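PDB 2I81: 2-Cys Peroxiredoxin from Plasmodium vivax SaI-1, which probably reduces hydrogen peroxide and organic hydroperoxides through reactive cysteine chemistry, as other typical 2-Cys peroxiredoxins of the AhpC/TSA family do. Local coordinates for residues L142-L147 against L157-L162; L56-P61 against V87-C92; I171-D176 against N191-K196; P69-A74 against I164-D169. All blocks are in the same frame, centred on the assembly; numbering follows the deposited sequence.

Interactions 1 and 2 build the central sheet: strand 54-59 lies between strand 140-148 of interaction 1 and strand 87-93 of interaction 2. Both are buried and are held mainly by backbone bonds and apolar side chains, one ladder antiparallel and the other parallel. Interaction 4, also buried, fastens helix 67-77 to the turn before helix 168-184 by charge, and its Glu71 meets Arg143 of interaction 1. Interaction 3 lies further out, about 16 Å from the chain centre to its own centre. There helix 168-184 meets the C-terminal loop through sparser, partly solvent-facing polar contacts. Interactions 1, 3 and 4 also touch the second subunit.

Interaction 1: residues L142-L147 against L157-L162; sequences LRAFVL and LLVNNL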
loop_
_atom_site.group_PDB
_atom_site.type_symbol
_atom_site.label_atom_id
_atom_site.label_comp_id
_atom_site.label_asym_id
_atom_site.label_seq_id
_atom_site.Cartn_x
_atom_site.Cartn_y
_atom_site.Cartn_z
ATOM N N LEU A 142 -24.878 24.187 -3.970
ATOM C CA LEU A 142 -24.789 25.635 -3.765
ATOM C C LEU A 142 -25.347 26.377 -4.978
ATOM O O LEU A 142 -25.526 25.781 -6.044
ATOM C CB LEU A 142 -23.336 26.054 -3.514
ATOM C CG LEU A 142 -22.681 25.677 -2.181
ATOM C CD1 LEU A 142 -21.169 25.630 -2.323
ATOM C CD2 LEU A 142 -23.081 26.642 -1.070
ATOM N N ARG A 143 -25.624 27.669 -4.820
ATOM C CA ARG A 143 -26.122 28.483 -5.932
ATOM C C ARG A 143 -25.008 28.763 -6.924
ATOM O O ARG A 143 -24.187 29.660 -6.711
ATOM C CB ARG A 143 -26.715 29.794 -5.427
ATOM C CG ARG A 143 -27.974 29.594 -4.652
ATOM C CD ARG A 143 -28.512 30.886 -4.094
ATOM N NE ARG A 143 -29.308 30.600 -2.907
ATOM C CZ ARG A 143 -30.502 30.014 -2.921
ATOM N NH1 ARG A 143 -31.074 29.656 -4.066
ATOM N NH2 ARG A 143 -31.137 29.788 -1.780
ATOM N N ALA A 144 -24.977 27.994 -8.007
ATOM C CA ALA A 144 -23.863 28.071 -8.942
ATOM C C ALA A 144 -24.268 28.339 -10.384
ATOM O O ALA A 144 -25.244 27.780 -10.880
ATOM C CB ALA A 144 -23.015 26.811 -8.856
ATOM N N PHE A 145 -23.502 29.206 -11.041
ATOM C CA PHE A 145 -23.589 29.381 -12.484
ATOM C C PHE A 145 -22.411 28.692 -13.145
ATOM O O PHE A 145 -21.261 28.897 -12.754
ATOM C CB PHE A 145 -23.580 30.863 -12.868
ATOM C CG PHE A 145 -24.923 31.531 -12.778
ATOM C CD1 PHE A 145 -25.010 32.891 -12.506
ATOM C CD2 PHE A 145 -26.099 30.808 -12.958
ATOM C CE1 PHE A 145 -26.246 33.526 -12.426
ATOM C CE2 PHE A 145 -27.340 31.433 -12.877
ATOM C CZ PHE A 145 -27.413 32.793 -12.612
ATOM N N VAL A 146 -22.705 27.861 -14.139
ATOM C CA VAL A 146 -21.666 27.264 -14.964
ATOM C C VAL A 146 -21.999 27.557 -16.419
ATOM O O VAL A 146 -23.022 27.099 -16.936
ATOM C CB VAL A 146 -21.536 25.735 -14.743
ATOM C CG1 VAL A 146 -20.441 25.155 -15.632
ATOM C CG2 VAL A 146 -21.250 25.415 -13.279
ATOM N N LEU A 147 -21.142 28.338 -17.068
ATOM C CA LEU A 147 -21.321 28.649 -18.478
ATOM C C LEU A 147 -20.401 27.786 -19.332
ATOM O O LEU A 147 -19.174 27.883 -19.242
ATOM C CB LEU A 147 -21.093 30.139 -18.746
ATOM C CG LEU A 147 -21.493 30.683 -20.122
ATOM C CD1 LEU A 147 -22.938 30.348 -20.485
ATOM C CD2 LEU A 147 -21.281 32.177 -20.152
ATOM N N LEU A 157 -17.563 30.490 -13.889
ATOM C CA LEU A 157 -18.089 29.825 -12.708
ATOM C C LEU A 157 -18.414 30.864 -11.642
ATOM O O LEU A 157 -17.605 31.748 -11.359
ATOM C CB LEU A 157 -17.080 28.801 -12.173
ATOM C CG LEU A 157 -17.403 28.026 -10.888
ATOM C CD1 LEU A 157 -18.604 27.103 -11.067
ATOM C CD2 LEU A 157 -16.187 27.238 -10.426
ATOM N N LEU A 158 -19.605 30.753 -11.064
ATOM C CA LEU A 158 -20.024 31.639 -9.988
ATOM C C LEU A 158 -20.701 30.807 -8.913
ATOM O O LEU A 158 -21.681 30.118 -9.185
ATOM C CB LEU A 158 -20.974 32.718 -10.521
ATOM C CG LEU A 158 -21.426 33.850 -9.588
ATOM C CD1 LEU A 158 -21.650 35.129 -10.376
ATOM C CD2 LEU A 158 -22.680 33.482 -8.797
ATOM N N VAL A 159 -20.171 30.869 -7.695
ATOM C CA VAL A 159 -20.750 30.131 -6.576
ATOM C C VAL A 159 -21.112 31.080 -5.435
ATOM O O VAL A 159 -20.242 31.754 -4.874
ATOM C CB VAL A 159 -19.808 29.007 -6.059
ATOM C CG1 VAL A 159 -20.542 28.108 -5.079
ATOM C CG2 VAL A 159 -19.255 28.176 -7.212
ATOM N N ASN A 160 -22.401 31.136 -5.113
ATOM C CA ASN A 160 -22.892 31.889 -3.963
ATOM C C ASN A 160 -23.294 30.945 -2.840
ATOM O O ASN A 160 -23.673 29.796 -3.091
ATOM C CB ASN A 160 -24.096 32.754 -4.353
ATOM C CG ASN A 160 -23.704 34.012 -5.114
ATOM O OD1 ASN A 160 -22.536 34.220 -5.445
ATOM N ND2 ASN A 160 -24.687 34.858 -5.396
ATOM N N ASN A 161 -23.210 31.429 -1.603
ATOM C CA ASN A 161 -23.742 30.691 -0.463
ATOM C C ASN A 161 -25.272 30.710 -0.506
ATOM O O ASN A 161 -25.867 31.523 -1.218
ATOM C CB ASN A 161 -23.219 31.271 0.854
ATOM C CG ASN A 161 -23.116 30.226 1.958
ATOM O OD1 ASN A 161 -23.527 29.076 1.791
ATOM N ND2 ASN A 161 -22.564 30.628 3.097
ATOM N N LEU A 162 -25.898 29.817 0.259
ATOM C CA LEU A 162 -27.349 29.591 0.202
ATOM C C LEU A 162 -28.239 30.830 0.357
ATOM O O LEU A 162 -29.343 30.873 -0.190
ATOM C CB LEU A 162 -27.764 28.519 1.220
ATOM C CG LEU A 162 -27.787 27.049 0.776
ATOM C CD1 LEU A 162 -26.391 26.503 0.494
ATOM C CD2 LEU A 162 -28.482 26.196 1.829
#
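The guanidinium of Arg143 meets Leu162 at its edge: the carbonyl oxygen lies in the guanidinium plane and takes two bonds side-on, from NE at 2.7 Å and NH2 at 2.6 Å to Leu162 O. Seen from the carbonyl, NH2 lies in its plane, while NE stands above it by 51°. The chain of Arg143 runs extended from CG to NE, which carries the guanidinium out to the carbonyl of Leu162. On the same sheet face the Phe145 ring meets Leu158 CD2 obliquely, and Arg166 makes a cation-pi contact with it. Behind these groups runs the antiparallel ladder of a beta hairpin, with Asn160 N to Arg143 O at 2.8 Å and Phe145 N to Leu158 O at 2.8 Å; the bond from Arg143 N back to Asn160 O is weak. On the other face Leu142 CD1 touches Val159 CG1 at 3.8 Å, crossing it at about a right angle, whereas Val146 and Leu157 lie side by side, CG2 to CD1 at 3.8 Å. Leu162 N is held by Asn161 OD1 at 2.9 Å. The Asn160 amide bonds Ile164 O through ND2 and His156 of the second subunit through OD1, and residues 157-160 continue the sheet into that subunit. The double grip on Leu162 O restrains the guanidinium's rotation, and NH1 pairs with Glu71, so the group is probably held between carbonyl and carboxylate.

Interaction 2: residues L56-P61 against V87-C92; sequences LLYFYP and VELLGC
Gly91 CA sits over one face of the Tyr58 ring, 3.5 Å from CA to the ring centroid and 19° off the normal, a CH-pi contact made close by the absence of a side chain at Gly91. Leu89 CD1 meets the same ring obliquely, 3.4 Å from Tyr58 CE1, and Leu89 CD2 lies alongside Leu56 CD2 at 3.8 Å. On the opposite face of the sheet Leu57 CD2 touches Cys92 CB at 3.6 Å, and Cys92 SG approaches the Phe59 ring obliquely, 3.8 Å from CE2, in a sulfur-aromatic contact. A parallel ladder sets this register: Tyr58 N to Leu90 O at 2.8 Å, Leu90 N to Leu56 O at 3.0 Å, and Tyr60 N to Cys92 O at 3.0 Å. CG of Tyr58 lies between its backbone N and carbonyl carbon (chi1 78°), which swings the ring to Gly91. Further out, His118 bonds Tyr58 OH and Asp63 bonds Tyr60 OH. The strands are joined through helices 67-77 and 79-84, a beta-alpha-beta crossover of the thioredoxin-like fold. With both hydroxyls bonded, each tyrosine is anchored at its far end, and between the strands the backbone bonds carry the polarity while the side chains supply apolar and aromatic contact.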
loop_
_atom_site.group_PDB
_atom_site.type_symbol
_atom_site.label_atom_id
_atom_site.label_comp_id
_atom_site.label_asym_id
_atom_site.label_seq_id
_atom_site.Cartn_x
_atom_site.Cartn_y
_atom_site.Cartn_z
ATOM N N LEU A 56 -26.010 27.162 -20.005
ATOM C CA LEU A 56 -25.954 27.784 -18.693
ATOM C C LEU A 56 -26.589 26.831 -17.686
ATOM O O LEU A 56 -27.813 26.793 -17.527
ATOM C CB LEU A 56 -26.647 29.152 -18.690
ATOM C CG LEU A 56 -26.259 30.143 -17.583
ATOM C CD1 LEU A 56 -26.484 31.573 -18.044
ATOM C CD2 LEU A 56 -27.007 29.879 -16.280
ATOM N N LEU A 57 -25.741 26.046 -17.028
ATOM C CA LEU A 57 -26.180 25.152 -15.974
ATOM C C LEU A 57 -26.204 25.947 -14.677
ATOM O O LEU A 57 -25.167 26.452 -14.236
ATOM C CB LEU A 57 -25.223 23.962 -15.849
ATOM C CG LEU A 57 -25.759 22.568 -15.504
ATOM C CD1 LEU A 57 -24.606 21.616 -15.193
ATOM C CD2 LEU A 57 -26.775 22.575 -14.363
ATOM N N TYR A 58 -27.383 26.073 -14.072
ATOM C CA TYR A 58 -27.484 26.734 -12.775
ATOM C C TYR A 58 -28.023 25.809 -11.691
ATOM O O TYR A 58 -29.031 25.126 -11.883
ATOM C CB TYR A 58 -28.264 28.058 -12.858
ATOM C CG TYR A 58 -29.775 27.956 -12.921
ATOM C CD1 TYR A 58 -30.438 27.898 -14.146
ATOM C CD2 TYR A 58 -30.544 27.955 -11.756
ATOM C CE1 TYR A 58 -31.826 27.819 -14.207
ATOM C CE2 TYR A 58 -31.931 27.872 -11.806
ATOM C CZ TYR A 58 -32.565 27.807 -13.035
ATOM O OH TYR A 58 -33.937 27.726 -13.093
ATOM N N PHE A 59 -27.321 25.781 -10.563
ATOM C CA PHE A 59 -27.704 24.954 -9.429
ATOM C C PHE A 59 -28.422 25.799 -8.384
ATOM O O PHE A 59 -28.110 26.977 -8.203
ATOM C CB PHE A 59 -26.472 24.297 -8.794
ATOM C CG PHE A 59 -25.727 23.361 -9.709
ATOM C CD1 PHE A 59 -24.699 23.833 -10.522
ATOM C CD2 PHE A 59 -26.033 22.003 -9.737
ATOM C CE1 PHE A 59 -24.000 22.970 -11.364
ATOM C CE2 PHE A 59 -25.337 21.131 -10.575
ATOM C CZ PHE A 59 -24.319 21.616 -11.390
ATOM N N TYR A 60 -29.389 25.190 -7.707
ATOM C CA TYR A 60 -30.032 25.794 -6.546
ATOM C C TYR A 60 -30.274 24.688 -5.523
ATOM O O TYR A 60 -30.518 23.543 -5.909
ATOM C CB TYR A 60 -31.332 26.509 -6.936
ATOM C CG TYR A 60 -32.388 25.620 -7.552
ATOM C CD1 TYR A 60 -32.368 25.316 -8.914
ATOM C CD2 TYR A 60 -33.420 25.094 -6.776
ATOM C CE1 TYR A 60 -33.339 24.502 -9.483
ATOM C CE2 TYR A 60 -34.396 24.284 -7.335
ATOM C CZ TYR A 60 -34.351 23.990 -8.688
ATOM O OH TYR A 60 -35.317 23.185 -9.244
ATOM N N PRO A 61 -30.262 24.985 -4.253
ATOM C CA PRO A 61 -30.406 23.942 -3.263
ATOM C C PRO A 61 -31.673 23.098 -3.298
ATOM O O PRO A 61 -31.583 21.920 -3.309
ATOM C CB PRO A 61 -30.250 24.696 -1.966
ATOM C CG PRO A 61 -30.402 26.020 -2.279
ATOM C CD PRO A 61 -29.956 26.249 -3.612
ATOM N N VAL A 87 -28.077 30.264 -26.092
ATOM C CA VAL A 87 -27.731 29.510 -24.886
ATOM C C VAL A 87 -28.919 28.714 -24.343
ATOM O O VAL A 87 -30.049 29.210 -24.290
ATOM C CB VAL A 87 -27.047 30.379 -23.768
ATOM C CG1 VAL A 87 -26.123 31.434 -24.368
ATOM C CG2 VAL A 87 -28.067 31.032 -22.858
ATOM N N GLU A 88 -28.650 27.466 -23.972
ATOM C CA GLU A 88 -29.644 26.616 -23.335
ATOM C C GLU A 88 -29.576 26.808 -21.824
ATOM O O GLU A 88 -28.510 26.689 -21.213
ATOM C CB GLU A 88 -29.430 25.145 -23.711
ATOM C CG GLU A 88 -30.435 24.171 -23.083
ATOM C CD GLU A 88 -31.807 24.189 -23.747
ATOM O OE1 GLU A 88 -31.914 24.589 -24.926
ATOM O OE2 GLU A 88 -32.787 23.789 -23.082
ATOM N N LEU A 89 -30.732 27.108 -21.243
ATOM C CA LEU A 89 -30.858 27.392 -19.823
ATOM C C LEU A 89 -31.324 26.135 -19.089
ATOM O O LEU A 89 -32.412 25.618 -19.361
ATOM C CB LEU A 89 -31.849 28.548 -19.630
ATOM C CG LEU A 89 -31.747 29.574 -18.491
ATOM C CD1 LEU A 89 -32.584 29.162 -17.292
ATOM C CD2 LEU A 89 -30.304 29.873 -18.077
ATOM N N LEU A 90 -30.494 25.641 -18.171
ATOM C CA LEU A 90 -30.794 24.414 -17.431
ATOM C C LEU A 90 -30.669 24.610 -15.921
ATOM O O LEU A 90 -29.582 24.894 -15.412
ATOM C CB LEU A 90 -29.882 23.263 -17.884
ATOM C CG LEU A 90 -29.856 22.821 -19.355
ATOM C CD1 LEU A 90 -28.789 21.754 -19.560
ATOM C CD2 LEU A 90 -31.215 22.307 -19.819
ATOM N N GLY A 91 -31.788 24.463 -15.215
ATOM C CA GLY A 91 -31.797 24.506 -13.754
ATOM C C GLY A 91 -31.548 23.129 -13.179
ATOM O O GLY A 91 -31.980 22.131 -13.755
ATOM N N CYS A 92 -30.853 23.067 -12.048
ATOM C CA CYS A 92 -30.516 21.782 -11.445
ATOM C C CYS A 92 -30.572 21.813 -9.925
ATOM O O CYS A 92 -29.988 22.689 -9.287
ATOM C CB CYS A 92 -29.132 21.319 -11.910
ATOM S SG CYS A 92 -28.694 19.634 -11.426
#

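Interaction 3: residues I171-D176 against N191-K196; sequences ILRIID and NWQKGK
Between Arg173 and Trp192 runs the hydrogen bond that crosses this contact: NH1 gives a nearly straight bond to Trp192 O at 3.1 Å, with an angle of 166° at the hydrogen. The oxygen lies in the guanidinium plane, at its edge, and the donor is tilted 17° from the carbonyl plane. A bend at chi3 turns the guanidinium to this carbonyl, while Glu170 holds NH2 in a salt bridge. Charge adds a looser tie: Lys194, extended beyond CG, crosses Asp176 at about a right angle and brings NZ to 3.8 Å from OD1, a long salt bridge. The stronger partner of that carboxylate is Arg85, so Asp176 probably draws on two positive charges. The remaining contacts are van der Waals. Trp192 CZ3 approaches the backbone carbon C of Asp176 at 3.6 Å, and Asp176 CB at 4.0 Å. Gln193 crosses the Arg173 chain, with OE1 3.8 Å from Arg173 CD and the amide plane 56° from the guanidinium. Within the loop, a weak bond from Trp192 NE1 to Lys196 O ties the indole to the turn. The irregular segment 191-196, part of the peroxiredoxin C-terminal domain, is laid along one side of helix 168-184, with Arg173 as its main polar tie. Ile171, Ile174 and Ile175 of that helix pack on strand 140-148, Ile171 and Ile175 also on helix 79-84, and Asn191 makes backbone hydrogen bonds to the second subunit.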
loop_
_atom_site.group_PDB
_atom_site.type_symbol
_atom_site.label_atom_id
_atom_site.label_comp_id
_atom_site.label_asym_id
_atom_site.label_seq_id
_atom_site.Cartn_x
_atom_site.Cartn_y
_atom_site.Cartn_z
ATOM N N ILE A 171 -24.822 37.440 -15.673
ATOM C CA ILE A 171 -24.457 36.332 -16.555
ATOM C C ILE A 171 -24.664 36.640 -17.986
ATOM O O ILE A 171 -24.002 36.110 -18.819
ATOM C CB ILE A 171 -25.130 34.941 -16.328
ATOM C CG1 ILE A 171 -26.362 34.982 -15.504
ATOM C CG2 ILE A 171 -24.145 33.817 -16.148
ATOM C CD1 ILE A 171 -27.522 34.912 -16.271
ATOM N N LEU A 172 -25.641 37.454 -18.266
ATOM C CA LEU A 172 -25.852 37.901 -19.597
ATOM C C LEU A 172 -24.711 38.733 -20.126
ATOM O O LEU A 172 -24.289 38.534 -21.219
ATOM C CB LEU A 172 -27.161 38.637 -19.680
ATOM C CG LEU A 172 -28.442 38.081 -20.265
ATOM C CD1 LEU A 172 -28.457 36.746 -20.819
ATOM C CD2 LEU A 172 -29.535 38.290 -19.359
ATOM N N ARG A 173 -24.205 39.640 -19.315
ATOM C CA ARG A 173 -23.011 40.424 -19.637
ATOM C C ARG A 173 -21.808 39.504 -19.852
ATOM O O ARG A 173 -21.012 39.716 -20.770
ATOM C CB ARG A 173 -22.710 41.437 -18.526
ATOM C CG ARG A 173 -21.609 42.435 -18.876
ATOM C CD ARG A 173 -21.077 43.169 -17.648
ATOM N NE ARG A 173 -20.279 42.306 -16.774
ATOM C CZ ARG A 173 -18.978 42.061 -16.923
ATOM N NH1 ARG A 173 -18.293 42.608 -17.922
ATOM N NH2 ARG A 173 -18.358 41.260 -16.066
ATOM N N ILE A 174 -21.692 38.488 -18.995
ATOM C CA ILE A 174 -20.646 37.466 -19.100
ATOM C C ILE A 174 -20.749 36.718 -20.432
ATOM O O ILE A 174 -19.747 36.548 -21.131
ATOM C CB ILE A 174 -20.700 36.467 -17.899
ATOM C CG1 ILE A 174 -20.329 37.159 -16.576
ATOM C CG2 ILE A 174 -19.817 35.243 -18.144
ATOM C CD1 ILE A 174 -18.916 37.750 -16.508
ATOM N N ILE A 175 -21.966 36.287 -20.771
ATOM C CA ILE A 175 -22.250 35.620 -22.046
ATOM C C ILE A 175 -21.871 36.525 -23.220
ATOM O O ILE A 175 -21.237 36.075 -24.177
ATOM C CB ILE A 175 -23.745 35.195 -22.163
ATOM C CG1 ILE A 175 -24.093 34.135 -21.111
ATOM C CG2 ILE A 175 -24.053 34.649 -23.560
ATOM C CD1 ILE A 175 -25.583 33.994 -20.833
ATOM N N ASP A 176 -22.250 37.799 -23.127
ATOM C CA ASP A 176 -21.916 38.793 -24.145
ATOM C C ASP A 176 -20.408 38.976 -24.310
ATOM O O ASP A 176 -19.919 39.091 -25.434
ATOM C CB ASP A 176 -22.580 40.139 -23.829
ATOM C CG ASP A 176 -24.067 40.152 -24.150
ATOM O OD1 ASP A 176 -24.530 39.294 -24.932
ATOM O OD2 ASP A 176 -24.777 41.034 -23.623
ATOM N N ASN A 191 -15.641 45.715 -16.484
ATOM C CA ASN A 191 -16.945 46.383 -16.640
ATOM C C ASN A 191 -17.494 46.487 -18.071
ATOM O O ASN A 191 -18.333 47.348 -18.350
ATOM C CB ASN A 191 -16.915 47.789 -16.018
ATOM C CG ASN A 191 -16.846 47.767 -14.508
ATOM O OD1 ASN A 191 -16.155 48.588 -13.904
ATOM N ND2 ASN A 191 -17.573 46.846 -13.890
ATOM N N TRP A 192 -17.038 45.615 -18.965
ATOM C CA TRP A 192 -17.392 45.702 -20.387
ATOM C C TRP A 192 -18.861 45.370 -20.679
ATOM O O TRP A 192 -19.356 44.321 -20.268
ATOM C CB TRP A 192 -16.473 44.792 -21.210
ATOM C CG TRP A 192 -16.719 44.844 -22.691
ATOM C CD1 TRP A 192 -16.121 45.679 -23.589
ATOM C CD2 TRP A 192 -17.624 44.025 -23.445
ATOM N NE1 TRP A 192 -16.597 45.435 -24.855
ATOM C CE2 TRP A 192 -17.520 44.424 -24.796
ATOM C CE3 TRP A 192 -18.515 42.994 -23.111
ATOM C CZ2 TRP A 192 -18.274 43.832 -25.814
ATOM C CZ3 TRP A 192 -19.265 42.406 -24.125
ATOM C CH2 TRP A 192 -19.137 42.827 -25.459
ATOM N N GLN A 193 -19.544 46.272 -21.386
ATOM C CA GLN A 193 -20.872 45.989 -21.945
ATOM C C GLN A 193 -20.785 45.967 -23.462
ATOM O O GLN A 193 -19.751 46.300 -24.041
ATOM C CB GLN A 193 -21.899 47.070 -21.573
ATOM C CG GLN A 193 -21.746 47.725 -20.215
ATOM C CD GLN A 193 -22.160 46.825 -19.071
ATOM O OE1 GLN A 193 -23.066 45.998 -19.201
ATOM N NE2 GLN A 193 -21.498 46.989 -17.932
ATOM N N LYS A 194 -21.888 45.584 -24.099
ATOM C CA LYS A 194 -22.114 45.926 -25.494
ATOM C C LYS A 194 -22.722 47.327 -25.517
ATOM O O LYS A 194 -23.669 47.599 -24.774
ATOM C CB LYS A 194 -23.097 44.951 -26.141
ATOM C CG LYS A 194 -22.601 43.514 -26.221
ATOM C CD LYS A 194 -23.594 42.677 -27.005
ATOM C CE LYS A 194 -22.909 41.461 -27.627
ATOM N NZ LYS A 194 -23.874 40.624 -28.391
ATOM N N GLY A 195 -22.189 48.229 -26.340
ATOM C CA GLY A 195 -20.979 48.001 -27.111
ATOM C C GLY A 195 -19.899 48.942 -26.623
ATOM O O GLY A 195 -19.530 49.894 -27.317
ATOM N N LYS A 196 -19.412 48.686 -25.410
ATOM C CA LYS A 196 -18.265 49.409 -24.868
ATOM C C LYS A 196 -16.996 48.972 -25.598
ATOM O O LYS A 196 -16.980 47.934 -26.269
ATOM C CB LYS A 196 -18.133 49.182 -23.358
ATOM C CG LYS A 196 -19.062 50.056 -22.514
ATOM C CD LYS A 196 -18.874 49.844 -21.009
ATOM C CE LYS A 196 -17.662 50.592 -20.454
ATOM N NZ LYS A 196 -16.398 49.781 -20.536
#

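Interaction 4: residues P69-A74 against I164-D169; sequences PSEIIA and IGRSVD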
loop_
_atom_site.group_PDB
_atom_site.type_symbol
_atom_site.label_atom_id
_atom_site.label_comp_id
_atom_site.label_asym_id
_atom_site.label_seq_id
_atom_site.Cartn_x
_atom_site.Cartn_y
_atom_site.Cartn_z
ATOM N N PRO A 69 -36.985 30.056 -5.890
ATOM C CA PRO A 69 -38.061 30.371 -6.837
ATOM C C PRO A 69 -37.897 31.741 -7.485
ATOM O O PRO A 69 -38.186 31.892 -8.672
ATOM C CB PRO A 69 -39.327 30.337 -5.972
ATOM C CG PRO A 69 -38.863 30.483 -4.587
ATOM C CD PRO A 69 -37.504 29.871 -4.521
ATOM N N SER A 70 -37.420 32.716 -6.714
ATOM C CA SER A 70 -37.187 34.065 -7.224
ATOM C C SER A 70 -36.139 34.074 -8.335
ATOM O O SER A 70 -36.240 34.863 -9.274
ATOM C CB SER A 70 -36.788 35.022 -6.096
ATOM O OG SER A 70 -35.461 34.790 -5.655
ATOM N N GLU A 71 -35.146 33.194 -8.227
ATOM C CA GLU A 71 -34.101 33.070 -9.244
ATOM C C GLU A 71 -34.622 32.372 -10.495
ATOM O O GLU A 71 -34.388 32.834 -11.614
ATOM C CB GLU A 71 -32.889 32.320 -8.687
ATOM C CG GLU A 71 -32.216 33.022 -7.516
ATOM C CD GLU A 71 -31.030 32.252 -6.976
ATOM O OE1 GLU A 71 -29.934 32.843 -6.895
ATOM O OE2 GLU A 71 -31.187 31.059 -6.633
ATOM N N ILE A 72 -35.329 31.261 -10.291
ATOM C CA ILE A 72 -35.895 30.473 -11.384
ATOM C C ILE A 72 -36.872 31.307 -12.216
ATOM O O ILE A 72 -36.844 31.257 -13.449
ATOM C CB ILE A 72 -36.565 29.175 -10.857
ATOM C CG1 ILE A 72 -35.509 28.268 -10.214
ATOM C CG2 ILE A 72 -37.275 28.421 -11.987
ATOM C CD1 ILE A 72 -36.060 27.261 -9.234
ATOM N N ILE A 73 -37.715 32.082 -11.538
ATOM C CA ILE A 73 -38.681 32.957 -12.206
ATOM C C ILE A 73 -37.984 34.116 -12.928
ATOM O O ILE A 73 -38.356 34.461 -14.054
ATOM C CB ILE A 73 -39.768 33.473 -11.225
ATOM C CG1 ILE A 73 -40.664 32.314 -10.773
ATOM C CG2 ILE A 73 -40.622 34.571 -11.867
ATOM C CD1 ILE A 73 -41.387 32.558 -9.461
ATOM N N ALA A 74 -36.970 34.699 -12.287
ATOM C CA ALA A 74 -36.194 35.782 -12.892
ATOM C C ALA A 74 -35.465 35.347 -14.163
ATOM O O ALA A 74 -35.399 36.107 -15.131
ATOM C CB ALA A 74 -35.214 36.372 -11.892
ATOM N N ILE A 164 -27.598 34.001 -0.623
ATOM C CA ILE A 164 -27.328 35.098 -1.562
ATOM C C ILE A 164 -27.811 34.804 -2.986
ATOM O O ILE A 164 -27.247 33.950 -3.676
ATOM C CB ILE A 164 -25.814 35.476 -1.579
ATOM C CG1 ILE A 164 -25.234 35.547 -0.154
ATOM C CG2 ILE A 164 -25.572 36.767 -2.366
ATOM C CD1 ILE A 164 -25.951 36.508 0.806
ATOM N N GLY A 165 -28.850 35.516 -3.418
ATOM C CA GLY A 165 -29.386 35.365 -4.773
ATOM C C GLY A 165 -28.476 35.989 -5.814
ATOM O O GLY A 165 -27.725 36.918 -5.505
ATOM N N ARG A 166 -28.531 35.488 -7.046
ATOM C CA ARG A 166 -27.664 36.032 -8.096
ATOM C C ARG A 166 -28.353 36.950 -9.109
ATOM O O ARG A 166 -29.579 37.099 -9.116
ATOM C CB ARG A 166 -26.836 34.946 -8.807
ATOM C CG ARG A 166 -27.550 33.644 -9.112
ATOM C CD ARG A 166 -27.038 32.543 -8.203
ATOM N NE ARG A 166 -26.822 31.295 -8.933
ATOM C CZ ARG A 166 -27.679 30.279 -8.973
ATOM N NH1 ARG A 166 -27.377 29.193 -9.669
ATOM N NH2 ARG A 166 -28.832 30.338 -8.320
ATOM N N SER A 167 -27.528 37.562 -9.956
ATOM C CA SER A 167 -27.968 38.556 -10.925
ATOM C C SER A 167 -28.016 37.988 -12.339
ATOM O O SER A 167 -27.047 37.386 -12.811
ATOM C CB SER A 167 -27.043 39.775 -10.883
ATOM O OG SER A 167 -27.436 40.756 -11.825
ATOM N N VAL A 168 -29.149 38.188 -13.009
ATOM C CA VAL A 168 -29.308 37.760 -14.399
ATOM C C VAL A 168 -28.639 38.725 -15.391
ATOM O O VAL A 168 -28.120 38.289 -16.420
ATOM C CB VAL A 168 -30.799 37.438 -14.772
ATOM C CG1 VAL A 168 -31.731 38.602 -14.382
ATOM C CG2 VAL A 168 -30.937 37.112 -16.281
ATOM N N ASP A 169 -28.638 40.023 -15.080
ATOM C CA ASP A 169 -27.939 41.007 -15.918
ATOM C C ASP A 169 -26.453 40.669 -16.018
ATOM O O ASP A 169 -25.826 40.893 -17.061
ATOM C CB ASP A 169 -28.109 42.430 -15.372
ATOM C CG ASP A 169 -29.560 42.881 -15.351
ATOM O OD1 ASP A 169 -30.201 42.906 -16.425
ATOM O OD2 ASP A 169 -30.057 43.225 -14.258
#
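Gly165 and Val168 pass beside Glu71 and Ala74 of helix 67-77, with CA of Gly165 6.9 Å from CA of Glu71 and CA of Val168 7.3 Å from CA of Ala74. Glu71, with CG anti to its carbonyl carbon (chi1 -62°) and the chain extended beyond CG, carries its carboxylate over to Arg166. There Glu71 OE1 takes two bonds, from Arg166 N at 3.0 Å on the anti lone pair of OE1 and from Arg166 NH2 at 3.1 Å, the latter coming 49° above the carboxylate plane. NH2 also lies 3.0 Å from Glu71 OE2, completing a salt bridge in which a single guanidinium nitrogen serves both oxygens. The carboxylate meets the guanidinium at its edge, with the two planes 58° apart; bends at chi2 and chi3 of Arg166 bring the guanidinium there. Gly165 CA approaches Glu71 OE1 to 3.3 Å. In the thioredoxin-like peroxiredoxin fold, the P-x-x-x-T-x-x-C signature runs into helix 67-77, whose first turn holds its cysteine. The contact fastens this helix to the turn where Ser167 occupies the N-cap position of helix 168-184. OE2 is held further by Arg143 NH1, so two arginines share the buried carboxylate, and Arg166 NH1 reaches Ala144 O and Phe59 O in weak hydrogen bonds. Beyond the ion pair Val168 CG1 comes to 4.5 Å from Ala74 O. Ser70 OG hydrogen-bonds the backbone N of Ala190 of the second subunit.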